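MHC class I antigen (Ctenopharyngodon idella, PDB 5H5Z) probably presents peptides on the cell surface for recognition by T cells, as a class I heavy chain paired with beta-2-microglobulin. Local coordinates at residues T22-G25 with G30-M33; M33-D36 with K41-P44. All coordinates share one frame; numbering follows the deposited sequence.

Contact 1. Residues T22-G25 with G30-M33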
ATOM      1  N   THR A  22      13.378   9.438   0.806  1.00 21.68           N
ATOM      2  CA  THR A  22      12.603   8.609   1.725  1.00 20.43           C
ATOM      3  C   THR A  22      12.822   7.138   1.366  1.00 20.69           C
ATOM      4  O   THR A  22      12.793   6.769   0.192  1.00 21.96           O
ATOM      5  CB  THR A  22      11.090   8.932   1.648  1.00 24.94           C
ATOM      6  OG1 THR A  22      10.878  10.328   1.887  1.00 25.48           O
ATOM      7  CG2 THR A  22      10.297   8.124   2.677  1.00 25.38           C
ATOM      8  N   ALA A  23      13.053   6.301   2.373  1.00 22.29           N
ATOM      9  CA  ALA A  23      13.156   4.867   2.151  1.00 19.50           C
ATOM     10  C   ALA A  23      12.200   4.138   3.084  1.00 19.78           C
ATOM     11  O   ALA A  23      12.117   4.461   4.272  1.00 20.59           O
ATOM     12  CB  ALA A  23      14.586   4.392   2.381  1.00 21.96           C
ATOM     13  N   VAL A  24      11.467   3.174   2.529  1.00 18.55           N
ATOM     14  CA  VAL A  24      10.612   2.274   3.314  1.00 17.58           C
ATOM     15  C   VAL A  24      10.999   0.818   3.024  1.00 17.64           C
ATOM     16  O   VAL A  24      11.196   0.436   1.869  1.00 17.96           O
ATOM     17  CB  VAL A  24       9.109   2.521   3.011  1.00 19.29           C
ATOM     18  CG1 VAL A  24       8.226   1.412   3.573  1.00 21.30           C
ATOM     19  CG2 VAL A  24       8.672   3.882   3.543  1.00 20.75           C
ATOM     20  N   GLY A  25      11.121   0.006   4.073  1.00 17.39           N
ATOM     21  CA  GLY A  25      11.362  -1.418   3.895  1.00 17.95           C
ATOM     22  C   GLY A  25      10.169  -2.213   4.372  1.00 15.71           C
ATOM     23  O   GLY A  25       9.539  -1.848   5.366  1.00 16.97           O
ATOM     24  N   GLY A  30       4.343  -5.319   4.394  1.00 19.63           N
ATOM     25  CA  GLY A  30       4.115  -4.605   5.642  1.00 22.17           C
ATOM     26  C   GLY A  30       5.392  -3.907   6.066  1.00 23.47           C
ATOM     27  O   GLY A  30       6.450  -4.539   6.164  1.00 22.94           O
ATOM     28  N   GLN A  31       5.299  -2.604   6.318  1.00 20.55           N
ATOM     29  CA  GLN A  31       6.480  -1.795   6.614  1.00 19.43           C
ATOM     30  C   GLN A  31       7.136  -2.192   7.934  1.00 19.56           C
ATOM     31  O   GLN A  31       6.454  -2.320   8.947  1.00 22.44           O
ATOM     32  CB  GLN A  31       6.136  -0.304   6.661  1.00 20.49           C
ATOM     33  CG  GLN A  31       7.297   0.530   7.186  1.00 22.40           C
ATOM     34  CD  GLN A  31       6.959   1.984   7.454  1.00 24.57           C
ATOM     35  OE1 GLN A  31       7.800   2.865   7.255  1.00 25.65           O
ATOM     36  NE2 GLN A  31       5.746   2.245   7.932  1.00 24.88           N
ATOM     37  N   PHE A  32       8.455  -2.370   7.916  1.00 18.64           N
ATOM     38  CA  PHE A  32       9.205  -2.615   9.151  1.00 18.93           C
ATOM     39  C   PHE A  32      10.318  -1.584   9.390  1.00 20.12           C
ATOM     40  O   PHE A  32      10.899  -1.543  10.472  1.00 21.02           O
ATOM     41  CB  PHE A  32       9.761  -4.052   9.182  1.00 18.97           C
ATOM     42  CG  PHE A  32      10.993  -4.252   8.334  1.00 19.30           C
ATOM     43  CD1 PHE A  32      10.882  -4.506   6.970  1.00 17.30           C
ATOM     44  CD2 PHE A  32      12.267  -4.193   8.902  1.00 21.40           C
ATOM     45  CE1 PHE A  32      12.010  -4.684   6.182  1.00 17.95           C
ATOM     46  CE2 PHE A  32      13.407  -4.372   8.119  1.00 19.80           C
ATOM     47  CZ  PHE A  32      13.279  -4.618   6.757  1.00 19.42           C
ATOM     48  N   MET A  33      10.598  -0.753   8.384  1.00 19.17           N
ATOM     49  CA  MET A  33      11.699   0.215   8.445  1.00 20.21           C
ATOM     50  C   MET A  33      11.296   1.527   7.779  1.00 18.56           C
ATOM     51  O   MET A  33      10.561   1.517   6.789  1.00 20.52           O
ATOM     52  CB  MET A  33      12.938  -0.374   7.756  1.00 24.16           C
ATOM     53  CG  MET A  33      14.156   0.538   7.670  1.00 31.04           C
ATOM     54  SD  MET A  33      14.067   1.714   6.306  1.00 36.50           S
ATOM     55  CE  MET A  33      14.181   0.639   4.897  1.00 33.00           C
TER
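The phenyl ring of Phe-32 comes up against the carbonyl end of Gly-25, with CD1 3.4 Å from Gly-25 O. The approach is oblique to the ring, whereas one of its faces is met by CB of the next residue, Met-33, off centre toward the rim. A chi1 of 78° sets CG of Phe-32 between its own backbone N and carbonyl carbon, which turns the ring back toward Gly-25. Met-33 reaches the same glycine by another route: its chain bends at chi2 and chi3, bringing the methyl CE to 3.2 Å from Gly-25 N. Its sulfur meanwhile lies near the carbonyl of Ala-23. Glycine, lacking a side chain, leaves the ring and the thioether to close over its bare backbone.

Two residues, Phe-32 and Met-33, stand opposite the single Gly-25, which makes this a classic beta bulge. Gly-25 O takes a hydrogen bond from Phe-32 N at 2.8 Å and a weak one from Met-33 N at 3.4 Å, so a single carbonyl serves two consecutive amides. In return Gly-25 N donates to Met-33 O at 3.2 Å, and that bond is straight at hydrogen (167°). On the face away from the Met-33 side chain, Val-24 CG1 packs at 3.8 Å on CG of Gln-31, the two side chains crossing at about a right angle.

The short segments run far from exactly antiparallel, with 115° between their N-to-C directions. Strands 21-27 and 30-36 form a hairpin in the floor of the alpha-1/alpha-2 platform. Phe-32 extends to Tyr-7 of strand 3-13 and Tyr-57 of helix 55-82, and Met-33 to Trp-58 of that helix, while Val-24 packs on Leu-55 of beta-2-microglobulin.

Contact 2. Residues M33-D36 with K41-P44; sequences MYFD and KAVP
Tyr-34 and Val-43 exchange both of their backbone hydrogen bonds, forming an antiparallel hydrogen-bonded pair. Tyr-34 N donates to Val-43 O at 3.0 Å, and Val-43 N returns a bond of 2.9 Å to Tyr-34 O. Their side chains share one face of the sheet, where Val-43 CG2 lies 4.1 Å from Tyr-34 CB, near the plane of the phenol ring and at its edge. The CA-H groups of Met-33 and Ala-42 add close contacts to the same two carbonyls, Val-43 O and Tyr-34 O respectively.

Further along, the Phe-35 ring turns its edge to segment 41-44: CD2 is 3.4 Å from Ala-42 N, and Ala-42 CA lies in the ring plane. With its CG anti to the backbone N (chi1 176°), Phe-35 lays its ring alongside the Lys-41/Ala-42 peptide. Ala-42 CB completes the apolar contact at 4.0 Å from CD2 of Phe-35.

A second shell of polar bonds positions these groups. The Tyr-34 hydroxyl donates a 2.6 Å hydrogen bond to Asp-36 OD2, which accepts through its anti lone pair, and the bond fixes the far end of the phenol. Asp-36 OD1 accepts from Ser-39 N, tying the carboxylate to the turn. Across the contact, Ala-42 N is bonded to Thr-62 OG1, which links this edge to helix 55-82.

The arrangement is a beta hairpin at one margin of the antiparallel sheet, with 43-44 as its short outermost strand, in the alpha-1 part of the class I peptide-binding platform.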
ATOM      1  N   MET A  33      10.598  -0.753   8.384  1.00 19.17           N
ATOM      2  CA  MET A  33      11.699   0.215   8.445  1.00 20.21           C
ATOM      3  C   MET A  33      11.296   1.527   7.779  1.00 18.56           C
ATOM      4  O   MET A  33      10.561   1.517   6.789  1.00 20.52           O
ATOM      5  CB  MET A  33      12.938  -0.374   7.756  1.00 24.16           C
ATOM      6  CG  MET A  33      14.156   0.538   7.670  1.00 31.04           C
ATOM      7  SD  MET A  33      14.067   1.714   6.306  1.00 36.50           S
ATOM      8  CE  MET A  33      14.181   0.639   4.897  1.00 33.00           C
ATOM      9  N   TYR A  34      11.794   2.639   8.320  1.00 19.22           N
ATOM     10  CA  TYR A  34      11.656   3.959   7.698  1.00 17.25           C
ATOM     11  C   TYR A  34      12.980   4.734   7.753  1.00 20.36           C
ATOM     12  O   TYR A  34      13.713   4.634   8.732  1.00 21.17           O
ATOM     13  CB  TYR A  34      10.566   4.768   8.400  1.00 19.73           C
ATOM     14  CG  TYR A  34      10.390   6.154   7.829  1.00 23.03           C
ATOM     15  CD1 TYR A  34       9.658   6.349   6.661  1.00 23.97           C
ATOM     16  CD2 TYR A  34      10.967   7.268   8.443  1.00 24.07           C
ATOM     17  CE1 TYR A  34       9.487   7.612   6.125  1.00 25.48           C
ATOM     18  CE2 TYR A  34      10.803   8.538   7.911  1.00 27.40           C
ATOM     19  CZ  TYR A  34      10.060   8.700   6.752  1.00 26.40           C
ATOM     20  OH  TYR A  34       9.883   9.943   6.209  1.00 27.69           O
ATOM     21  N   PHE A  35      13.265   5.507   6.704  1.00 19.39           N
ATOM     22  CA  PHE A  35      14.378   6.461   6.693  1.00 19.39           C
ATOM     23  C   PHE A  35      13.984   7.674   5.870  1.00 21.27           C
ATOM     24  O   PHE A  35      13.348   7.539   4.826  1.00 23.85           O
ATOM     25  CB  PHE A  35      15.635   5.821   6.087  1.00 21.99           C
ATOM     26  CG  PHE A  35      16.817   6.764   5.949  1.00 23.00           C
ATOM     27  CD1 PHE A  35      16.950   7.589   4.830  1.00 22.30           C
ATOM     28  CD2 PHE A  35      17.812   6.804   6.920  1.00 24.39           C
ATOM     29  CE1 PHE A  35      18.039   8.451   4.698  1.00 23.18           C
ATOM     30  CE2 PHE A  35      18.906   7.653   6.791  1.00 26.00           C
ATOM     31  CZ  PHE A  35      19.023   8.481   5.681  1.00 22.69           C
ATOM     32  N   ASP A  36      14.366   8.857   6.338  1.00 23.12           N
ATOM     33  CA  ASP A  36      14.341  10.031   5.474  1.00 24.65           C
ATOM     34  C   ASP A  36      15.529  10.960   5.692  1.00 26.74           C
ATOM     35  O   ASP A  36      16.231  10.864   6.704  1.00 25.19           O
ATOM     36  CB  ASP A  36      12.973  10.758   5.483  1.00 26.88           C
ATOM     37  CG  ASP A  36      12.732  11.593   6.735  1.00 30.81           C
ATOM     38  OD1 ASP A  36      13.660  12.271   7.222  1.00 31.73           O
ATOM     39  OD2 ASP A  36      11.575  11.602   7.210  1.00 32.64           O
ATOM     40  N   LYS A  41      18.046   9.220   9.873  1.00 29.82           N
ATOM     41  CA  LYS A  41      18.105   8.063  10.758  1.00 29.58           C
ATOM     42  C   LYS A  41      17.140   6.981  10.302  1.00 28.11           C
ATOM     43  O   LYS A  41      15.972   7.260  10.031  1.00 27.20           O
ATOM     44  CB  LYS A  41      17.814   8.467  12.217  1.00 31.21           C
ATOM     45  CG  LYS A  41      18.821   9.444  12.829  1.00 34.80           C
ATOM     46  CD  LYS A  41      20.211   8.831  13.013  1.00 43.92           C
ATOM     47  CE  LYS A  41      21.298   9.890  13.209  1.00 52.03           C
ATOM     48  NZ  LYS A  41      22.007  10.326  11.958  1.00 44.49           N
ATOM     49  N   ALA A  42      17.642   5.755  10.195  1.00 25.04           N
ATOM     50  CA  ALA A  42      16.794   4.597   9.918  1.00 22.53           C
ATOM     51  C   ALA A  42      16.207   4.091  11.227  1.00 23.94           C
ATOM     52  O   ALA A  42      16.935   3.907  12.215  1.00 25.65           O
ATOM     53  CB  ALA A  42      17.591   3.498   9.236  1.00 23.01           C
ATOM     54  N   VAL A  43      14.896   3.859  11.232  1.00 23.20           N
ATOM     55  CA  VAL A  43      14.178   3.474  12.454  1.00 23.39           C
ATOM     56  C   VAL A  43      13.251   2.262  12.261  1.00 23.69           C
ATOM     57  O   VAL A  43      12.717   2.048  11.159  1.00 22.25           O
ATOM     58  CB  VAL A  43      13.371   4.660  13.052  1.00 23.65           C
ATOM     59  CG1 VAL A  43      14.303   5.750  13.564  1.00 26.47           C
ATOM     60  CG2 VAL A  43      12.387   5.223  12.035  1.00 27.18           C
ATOM     61  N   PRO A  44      13.053   1.469  13.338  1.00 22.38           N
ATOM     62  CA  PRO A  44      12.163   0.307  13.320  1.00 23.01           C
ATOM     63  C   PRO A  44      10.697   0.707  13.232  1.00 22.19           C
ATOM     64  O   PRO A  44      10.311   1.753  13.757  1.00 23.81           O
ATOM     65  CB  PRO A  44      12.431  -0.363  14.672  1.00 23.43           C
ATOM     66  CG  PRO A  44      12.938   0.730  15.549  1.00 27.46           C
ATOM     67  CD  PRO A  44      13.750   1.601  14.636  1.00 26.21           C
TER

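How the contacts relate
Strand 30-36 is common to both contacts, pairing through 30-33 with strand 21-27 in contact 1 and through 33-36 with the short edge strand 43-44 in contact 2. Met-33 belongs to both, and a probable hydrogen bond from Ala-23 N to Phe-35 O, 2.8 Å long, joins them directly. Contact 1 is buried inside the sheet; there a bulge breaks the regular pairing, and aromatic and thioether groups pack against a glycine backbone. Contact 2 is only partly buried, with regular reciprocal pairing and an exposed lysine, and a tyrosine-aspartate hydrogen bond within strand 30-36 holds the phenol. The two sites thus follow successive hairpins toward the sheet's margin.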